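Local structure of uncharacterized protein Sortase B (Clostridium perfringens, 5YFK) at residues Y55-K60 / N100-D105; L141-K146 / N200-T205; E183-S188 / D193-N198. The protein probably acts as a class B sortase, a cysteine transpeptidase that cleaves surface-protein sorting signals and attaches the proteins covalently to the cell wall. The protein carries 1 engineered substitution. One frame throughout, in Å; residues are numbered along the deposited sequence.

Contact 1: residues Y55-K60 / N100-D105; sequences YRFWIK and NNLNDD
L102, in the loop joining strands 94-96 and 107-111, meets R56 and F57 at the start of strand 55-61, in the sortase beta-barrel. R56 and F57 both face V70 of strand 67-72 and form a classic beta bulge, which turns two consecutive side chains toward the same loop. The apolar contact rests on one methyl. L102 CD1 lies 3.7 Å from R56 CB and also touches CG and CD, the two side chains crossing at about a right angle. The same CD1 sits at the edge of the F57 ring, in its plane, 4.0 Å from F57 CE2. With CG between the backbone N and the carbonyl carbon (chi1 55°), the F57 ring turns this edge to L102. I108 and R143 also touch L102, making this a buried corner.

Polar interactions fix each side separately, and no hydrogen bond crosses. The R56 chain bends at chi2 (-73°), its aliphatic part lying against L102 while R56 NH1 reaches back to Y55 O at 2.9 Å; NH1 also bonds P53 O, and NE bonds Q72 OE1. In the loop, N101 OD1 accepts D104 N at 3.1 Å from well above its carbonyl plane, an Asx motif, and N101 O receives D105 N at 2.7 Å. D105 closes the turn: its OD2 forms a salt bridge with K170 and takes N100 ND2 at 3.0 Å on its anti lone pair, in the plane of the N100 amide.

Contact 2: residues L141-K146 / N200-T205; sequences LYREGK and NDRILT
Two strands that are not neighbours in the sortase beta-barrel meet here through side chains, L141 and R143 of strand 138-143 facing L204 of strand 203-210 and R202 just before it. The deeper contact is apolar. L141 and L204 reach toward each other tip to tip, and L204 CD2 lies 4.1 Å from L141 CD2 and equally far from L141 CD1, so the L204 methyl faces the forked end of L141. F150 touches both leucines, and I108 and V110 also touch L204, placing the pair in the barrel interior.

Nearer the surface the chemistry changes to two arginines. R202 runs out extended from CG to NE, whereas R143 kinks at chi3 (78°), and their chains cross at about a right angle. R143 NH1 comes to the edge of the R202 guanidinium, 3.7 Å from R202 NH2, with the two planes 81° apart. The like charges lie close, while R202 NH1 is held by L102 O and D105 O of the neighbouring loop, and E144 probably offsets part of the charge on R143.

R143 also begins a type I' turn, the tight link between strands 138-143 and 146-159. Backbone bonds run both ways across it, R143 N to K146 O at 2.9 Å and K146 N to R143 O at 3.0 Å. E144 OE2 makes only a long salt bridge of 3.7 Å to R143 NH2, well out of the guanidinium plane and with no N-H pointing at it.

Contact 3: residues E183-S188 / D193-N198; sequences EQESKS and DGIDLN
Segment 183-188, on the C-terminal part of helix 174-186, and the irregular loop 193-198 lie nearest at E185 and L197, whose CA atoms are 8.5 Å apart. Both belong to the long connection between strands 146-159 and 203-210, where a helix is a hallmark of class B sortases; the loop returns the chain from that helix to the barrel.

E185 carries the helix side. Its CG stands opposite the backbone N (chi1 -176°) and the chain continues extended, which sends it out toward the loop, past I195. L197 comes from the other direction and sets CD2 against the glutamate, 3.9 Å from E185 CB and 4.0 Å from E185 CD. Farther out, E185 OE2 passes I195 CG2 at 4.2 Å. L197 CD2 thus meets the glutamate from CB to the carboxylate carbon, and no hydrogen bond crosses; the charge is answered by K191, which forms a salt bridge to OE2 from the short link between the two segments. L197 also packs on F153 and I195 on E151, both of strand 146-159, and K223 NZ bonds I195 O, tying the loop to strand 216-225.

Local bonds shape each partner. In the helix segment, K187 N donates to E183 O and S188 N to E185 O. D196 has positive phi (35°), and the bend there is bridged by N198, whose ND2 donates to D196 O at 3.0 Å with an N-H...O angle of 161°.

Contacts 1 and 2 adjoin, their centres about 7 Å apart, and their strands 55-61 and 138-143 are neighbours in one sheet. R202 ties contact 2 to the loop of contact 1. Contact 1 is buried and apolar where it crosses; contact 2 grades from a leucine pair in the interior to arginines near the rim. Contact 3 lies farther out, about 22 Å from contact 1 between centres, and joins the helical connection to its own return loop with L197 and I195 against one glutamate. That loop leads into strand 203-210, linking contact 3 to contact 2 along the chain.

Contact 1: residues Y55-K60 / N100-D105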
# COMPACT_ATOMS: atom_id res chain seq x y z
N TYR A 55 -6.54 -4.66 12.04
CA TYR A 55 -5.29 -5.07 11.40
C TYR A 55 -5.53 -6.12 10.31
O TYR A 55 -6.30 -7.07 10.51
CB TYR A 55 -4.34 -5.65 12.45
CG TYR A 55 -3.08 -6.21 11.84
CD1 TYR A 55 -2.06 -5.36 11.42
CD2 TYR A 55 -2.94 -7.56 11.60
CE1 TYR A 55 -0.92 -5.86 10.84
CE2 TYR A 55 -1.76 -8.08 11.09
CZ TYR A 55 -0.77 -7.22 10.68
OH TYR A 55 0.36 -7.71 10.08
N ARG A 56 -4.85 -5.98 9.17
CA ARG A 56 -4.99 -6.95 8.10
C ARG A 56 -3.66 -7.54 7.62
O ARG A 56 -3.58 -8.73 7.32
CB ARG A 56 -5.73 -6.34 6.91
CG ARG A 56 -7.13 -5.83 7.23
CD ARG A 56 -8.11 -6.98 7.43
NE ARG A 56 -9.45 -6.52 7.80
CZ ARG A 56 -9.91 -6.45 9.05
NH1 ARG A 56 -9.13 -6.81 10.06
NH2 ARG A 56 -11.12 -5.98 9.28
N PHE A 57 -2.65 -6.69 7.45
CA PHE A 57 -1.36 -7.16 6.97
C PHE A 57 -0.26 -6.13 7.24
O PHE A 57 -0.54 -4.98 7.61
CB PHE A 57 -1.42 -7.51 5.46
CG PHE A 57 -1.92 -6.40 4.58
CD1 PHE A 57 -1.03 -5.53 3.97
CD2 PHE A 57 -3.25 -6.33 4.22
CE1 PHE A 57 -1.48 -4.51 3.15
CE2 PHE A 57 -3.71 -5.38 3.31
CZ PHE A 57 -2.80 -4.48 2.74
N TRP A 58 0.98 -6.53 6.99
CA TRP A 58 2.11 -5.63 7.11
C TRP A 58 2.62 -5.26 5.70
O TRP A 58 2.60 -6.08 4.77
CB TRP A 58 3.23 -6.28 7.93
CG TRP A 58 4.28 -5.29 8.37
CD1 TRP A 58 5.27 -4.73 7.61
CD2 TRP A 58 4.33 -4.62 9.63
NE1 TRP A 58 5.97 -3.82 8.34
CE2 TRP A 58 5.34 -3.64 9.55
CE3 TRP A 58 3.55 -4.68 10.79
CZ2 TRP A 58 5.73 -2.89 10.62
CZ3 TRP A 58 3.92 -3.92 11.87
CH2 TRP A 58 4.99 -3.01 11.78
N ILE A 59 3.02 -4.02 5.53
CA ILE A 59 3.60 -3.57 4.27
C ILE A 59 5.01 -3.01 4.51
O ILE A 59 5.23 -2.18 5.40
CB ILE A 59 2.70 -2.49 3.60
CG1 ILE A 59 3.21 -2.12 2.21
CG2 ILE A 59 2.56 -1.26 4.46
CD1 ILE A 59 2.21 -1.31 1.39
N LYS A 60 5.91 -3.36 3.60
CA LYS A 60 7.22 -2.79 3.56
C LYS A 60 7.60 -2.50 2.12
O LYS A 60 7.53 -3.39 1.26
CB LYS A 60 8.24 -3.75 4.20
CG LYS A 60 9.70 -3.30 4.08
CD LYS A 60 9.97 -2.04 4.86
CE LYS A 60 11.08 -1.20 4.25
NZ LYS A 60 11.02 0.21 4.75
N ASN A 100 -12.49 -3.31 -0.04
CA ASN A 100 -11.69 -4.45 -0.44
C ASN A 100 -12.12 -5.73 0.24
O ASN A 100 -12.23 -5.80 1.47
CB ASN A 100 -10.21 -4.21 -0.14
CG ASN A 100 -9.38 -3.90 -1.38
OD1 ASN A 100 -8.40 -3.17 -1.28
ND2 ASN A 100 -9.68 -4.55 -2.49
N ASN A 101 -12.31 -6.77 -0.57
CA ASN A 101 -12.31 -8.14 -0.04
C ASN A 101 -10.96 -8.78 -0.29
O ASN A 101 -10.63 -9.15 -1.44
CB ASN A 101 -13.44 -8.98 -0.65
CG ASN A 101 -13.47 -10.41 -0.13
OD1 ASN A 101 -12.44 -10.98 0.23
ND2 ASN A 101 -14.66 -10.93 0.05
N LEU A 102 -10.18 -8.93 0.78
CA LEU A 102 -8.77 -9.31 0.66
C LEU A 102 -8.60 -10.77 0.25
O LEU A 102 -7.61 -11.13 -0.39
CB LEU A 102 -8.02 -9.04 1.96
CG LEU A 102 -7.88 -7.57 2.35
CD1 LEU A 102 -7.07 -7.45 3.63
CD2 LEU A 102 -7.20 -6.80 1.21
N ASN A 103 -9.63 -11.58 0.45
CA ASN A 103 -9.59 -12.97 -0.04
C ASN A 103 -9.84 -13.08 -1.54
O ASN A 103 -9.30 -13.98 -2.19
CB ASN A 103 -10.60 -13.83 0.70
CG ASN A 103 -10.26 -13.99 2.17
OD1 ASN A 103 -9.10 -14.24 2.53
ND2 ASN A 103 -11.22 -13.69 3.03
N ASP A 104 -10.65 -12.16 -2.06
CA ASP A 104 -11.17 -12.28 -3.42
C ASP A 104 -10.59 -11.29 -4.41
O ASP A 104 -10.40 -11.62 -5.60
CB ASP A 104 -12.69 -12.18 -3.43
CG ASP A 104 -13.36 -13.22 -2.54
OD1 ASP A 104 -12.68 -14.19 -2.12
OD2 ASP A 104 -14.58 -13.09 -2.32
N ASP A 105 -10.42 -10.04 -3.99
CA ASP A 105 -10.26 -8.96 -4.97
C ASP A 105 -8.92 -9.05 -5.74
O ASP A 105 -7.88 -9.40 -5.17
CB ASP A 105 -10.39 -7.60 -4.27
CG ASP A 105 -11.81 -7.31 -3.80
OD1 ASP A 105 -12.75 -8.09 -4.13
OD2 ASP A 105 -11.96 -6.34 -3.04

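Contact 2: residues L141-K146 / N200-T205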
# COMPACT_ATOMS: atom_id res chain seq x y z
N LEU A 141 4.35 -7.70 1.26
CA LEU A 141 3.27 -7.80 2.26
C LEU A 141 3.46 -9.02 3.14
O LEU A 141 3.94 -10.04 2.68
CB LEU A 141 1.89 -7.88 1.60
CG LEU A 141 1.56 -6.78 0.60
CD1 LEU A 141 0.15 -6.94 0.05
CD2 LEU A 141 1.79 -5.39 1.21
N TYR A 142 2.93 -8.96 4.35
CA TYR A 142 2.80 -10.16 5.17
C TYR A 142 1.41 -10.27 5.70
O TYR A 142 0.93 -9.34 6.34
CB TYR A 142 3.77 -10.11 6.33
CG TYR A 142 3.90 -11.45 7.01
CD1 TYR A 142 3.00 -11.84 8.00
CD2 TYR A 142 4.97 -12.28 6.75
CE1 TYR A 142 3.17 -13.05 8.69
CE2 TYR A 142 5.10 -13.50 7.36
CZ TYR A 142 4.21 -13.87 8.34
OH TYR A 142 4.42 -15.06 9.00
N ARG A 143 0.69 -11.29 5.24
CA ARG A 143 -0.72 -11.46 5.55
C ARG A 143 -1.00 -12.93 5.89
O ARG A 143 -0.61 -13.83 5.15
CB ARG A 143 -1.59 -11.05 4.37
CG ARG A 143 -3.08 -11.20 4.67
CD ARG A 143 -3.99 -10.38 3.75
NE ARG A 143 -4.14 -11.00 2.44
CZ ARG A 143 -5.07 -11.92 2.14
NH1 ARG A 143 -4.99 -12.56 0.99
NH2 ARG A 143 -6.09 -12.16 2.94
N GLU A 144 -1.72 -13.16 6.98
CA GLU A 144 -2.10 -14.53 7.34
C GLU A 144 -0.90 -15.46 7.28
O GLU A 144 -0.93 -16.52 6.62
CB GLU A 144 -3.23 -15.04 6.43
CG GLU A 144 -4.48 -14.18 6.51
CD GLU A 144 -5.65 -14.73 5.70
OE1 GLU A 144 -6.80 -14.40 6.05
OE2 GLU A 144 -5.41 -15.38 4.65
N GLY A 145 0.19 -15.04 7.91
CA GLY A 145 1.37 -15.88 8.05
C GLY A 145 2.13 -16.15 6.77
O GLY A 145 2.95 -17.06 6.71
N LYS A 146 1.92 -15.33 5.74
CA LYS A 146 2.58 -15.54 4.46
C LYS A 146 3.15 -14.23 3.94
O LYS A 146 2.47 -13.20 3.96
CB LYS A 146 1.59 -16.12 3.45
CG LYS A 146 0.91 -17.39 3.95
CD LYS A 146 0.32 -18.24 2.84
CE LYS A 146 -0.12 -19.59 3.40
NZ LYS A 146 1.03 -20.52 3.57
N ASN A 200 -4.32 -12.69 -15.44
CA ASN A 200 -4.21 -13.61 -14.31
C ASN A 200 -3.56 -12.97 -13.09
O ASN A 200 -3.55 -13.57 -12.01
CB ASN A 200 -3.40 -14.85 -14.68
CG ASN A 200 -4.05 -15.66 -15.76
OD1 ASN A 200 -5.25 -15.94 -15.71
ND2 ASN A 200 -3.29 -15.95 -16.81
N ASP A 201 -3.02 -11.77 -13.25
CA ASP A 201 -2.23 -11.17 -12.18
C ASP A 201 -3.10 -10.63 -11.04
O ASP A 201 -4.31 -10.37 -11.20
CB ASP A 201 -1.36 -10.04 -12.73
CG ASP A 201 -0.17 -10.55 -13.52
OD1 ASP A 201 0.45 -11.54 -13.08
OD2 ASP A 201 0.23 -9.88 -14.50
N ARG A 202 -2.48 -10.51 -9.88
CA ARG A 202 -3.09 -9.80 -8.77
C ARG A 202 -2.26 -8.55 -8.50
O ARG A 202 -1.03 -8.61 -8.47
CB ARG A 202 -3.10 -10.67 -7.51
CG ARG A 202 -3.93 -10.03 -6.41
CD ARG A 202 -4.08 -10.89 -5.18
NE ARG A 202 -5.28 -10.48 -4.45
CZ ARG A 202 -5.69 -11.01 -3.30
NH1 ARG A 202 -6.89 -10.69 -2.82
NH2 ARG A 202 -4.87 -11.78 -2.60
N ILE A 203 -2.92 -7.42 -8.35
CA ILE A 203 -2.18 -6.19 -8.19
C ILE A 203 -2.41 -5.53 -6.83
O ILE A 203 -3.43 -5.74 -6.18
CB ILE A 203 -2.44 -5.19 -9.33
CG1 ILE A 203 -3.93 -4.85 -9.46
CG2 ILE A 203 -1.84 -5.75 -10.64
CD1 ILE A 203 -4.21 -3.60 -10.30
N LEU A 204 -1.49 -4.61 -6.54
CA LEU A 204 -1.48 -3.81 -5.33
C LEU A 204 -1.33 -2.35 -5.74
O LEU A 204 -0.45 -2.01 -6.55
CB LEU A 204 -0.28 -4.20 -4.47
CG LEU A 204 -0.08 -3.44 -3.15
CD1 LEU A 204 -1.21 -3.53 -2.14
CD2 LEU A 204 1.20 -3.90 -2.51
N THR A 205 -2.24 -1.52 -5.28
CA THR A 205 -2.22 -0.10 -5.62
C THR A 205 -1.99 0.70 -4.35
O THR A 205 -2.77 0.60 -3.40
CB THR A 205 -3.56 0.32 -6.25
OG1 THR A 205 -3.80 -0.49 -7.41
CG2 THR A 205 -3.61 1.81 -6.59

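Contact 3: residues E183-S188 / D193-N198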
# COMPACT_ATOMS: atom_id res chain seq x y z
N GLU A 183 -4.85 0.22 -18.74
CA GLU A 183 -4.98 1.62 -18.38
C GLU A 183 -3.91 1.98 -17.34
O GLU A 183 -3.25 3.00 -17.46
CB GLU A 183 -6.36 1.92 -17.79
CG GLU A 183 -6.41 3.20 -16.96
CD GLU A 183 -7.69 3.38 -16.12
OE1 GLU A 183 -7.96 2.54 -15.23
OE2 GLU A 183 -8.26 4.51 -16.18
N GLN A 184 -3.80 1.17 -16.29
CA GLN A 184 -2.87 1.48 -15.19
C GLN A 184 -1.43 1.47 -15.67
O GLN A 184 -0.66 2.37 -15.35
CB GLN A 184 -3.05 0.52 -14.03
CG GLN A 184 -4.43 0.58 -13.40
CD GLN A 184 -4.70 1.91 -12.75
OE1 GLN A 184 -3.92 2.37 -11.91
NE2 GLN A 184 -5.71 2.62 -13.25
N GLU A 185 -1.12 0.54 -16.58
CA GLU A 185 0.23 0.45 -17.12
C GLU A 185 0.53 1.63 -18.06
O GLU A 185 1.59 2.24 -17.97
CB GLU A 185 0.40 -0.87 -17.85
CG GLU A 185 1.82 -1.10 -18.36
CD GLU A 185 1.99 -2.44 -19.07
OE1 GLU A 185 1.09 -2.81 -19.87
OE2 GLU A 185 3.04 -3.07 -18.88
N SER A 186 -0.46 1.99 -18.88
CA SER A 186 -0.32 3.07 -19.86
C SER A 186 -0.11 4.41 -19.22
O SER A 186 0.56 5.27 -19.77
CB SER A 186 -1.57 3.14 -20.75
OG SER A 186 -1.61 2.01 -21.57
N LYS A 187 -0.68 4.59 -18.04
CA LYS A 187 -0.52 5.82 -17.27
C LYS A 187 0.90 6.05 -16.71
O LYS A 187 1.20 7.13 -16.22
CB LYS A 187 -1.50 5.78 -16.08
CG LYS A 187 -2.93 6.13 -16.41
CD LYS A 187 -3.69 6.32 -15.12
CE LYS A 187 -5.19 6.31 -15.31
NZ LYS A 187 -5.67 7.67 -15.64
N SER A 188 1.68 4.98 -16.57
CA SER A 188 2.96 5.07 -15.87
C SER A 188 3.89 6.05 -16.56
O SER A 188 3.99 6.07 -17.80
CB SER A 188 3.65 3.72 -15.75
OG SER A 188 4.78 3.82 -14.89
N ASP A 193 10.28 -3.28 -17.83
CA ASP A 193 10.51 -4.27 -18.87
C ASP A 193 10.27 -5.68 -18.35
O ASP A 193 10.69 -6.02 -17.25
CB ASP A 193 11.94 -4.16 -19.39
CG ASP A 193 12.22 -2.86 -20.12
OD1 ASP A 193 11.26 -2.19 -20.56
OD2 ASP A 193 13.41 -2.57 -20.36
N GLY A 194 9.58 -6.49 -19.15
CA GLY A 194 9.53 -7.94 -18.95
C GLY A 194 8.59 -8.37 -17.82
O GLY A 194 8.68 -9.48 -17.32
N ILE A 195 7.67 -7.49 -17.45
CA ILE A 195 6.82 -7.70 -16.28
C ILE A 195 5.64 -8.63 -16.60
O ILE A 195 4.93 -9.08 -15.69
CB ILE A 195 6.31 -6.34 -15.73
CG1 ILE A 195 5.90 -6.47 -14.26
CG2 ILE A 195 5.14 -5.82 -16.54
CD1 ILE A 195 6.81 -5.73 -13.31
N ASP A 196 5.51 -9.03 -17.87
CA ASP A 196 4.40 -9.88 -18.33
C ASP A 196 3.08 -9.56 -17.59
O ASP A 196 2.42 -10.47 -17.07
CB ASP A 196 4.78 -11.34 -18.13
CG ASP A 196 3.85 -12.32 -18.85
OD1 ASP A 196 3.11 -11.91 -19.75
OD2 ASP A 196 3.76 -13.48 -18.37
N LEU A 197 2.59 -8.34 -17.75
CA LEU A 197 1.37 -7.96 -17.07
C LEU A 197 0.19 -8.58 -17.83
O LEU A 197 0.12 -8.50 -19.07
CB LEU A 197 1.22 -6.43 -17.02
CG LEU A 197 0.07 -5.92 -16.14
CD1 LEU A 197 0.26 -6.31 -14.69
CD2 LEU A 197 -0.12 -4.41 -16.28
N ASN A 198 -0.67 -9.27 -17.09
CA ASN A 198 -1.77 -10.02 -17.71
C ASN A 198 -2.93 -10.30 -16.76
O ASN A 198 -2.83 -10.12 -15.56
CB ASN A 198 -1.22 -11.32 -18.33
CG ASN A 198 -0.96 -12.40 -17.29
OD1 ASN A 198 -1.85 -13.17 -16.96
ND2 ASN A 198 0.27 -12.50 -16.84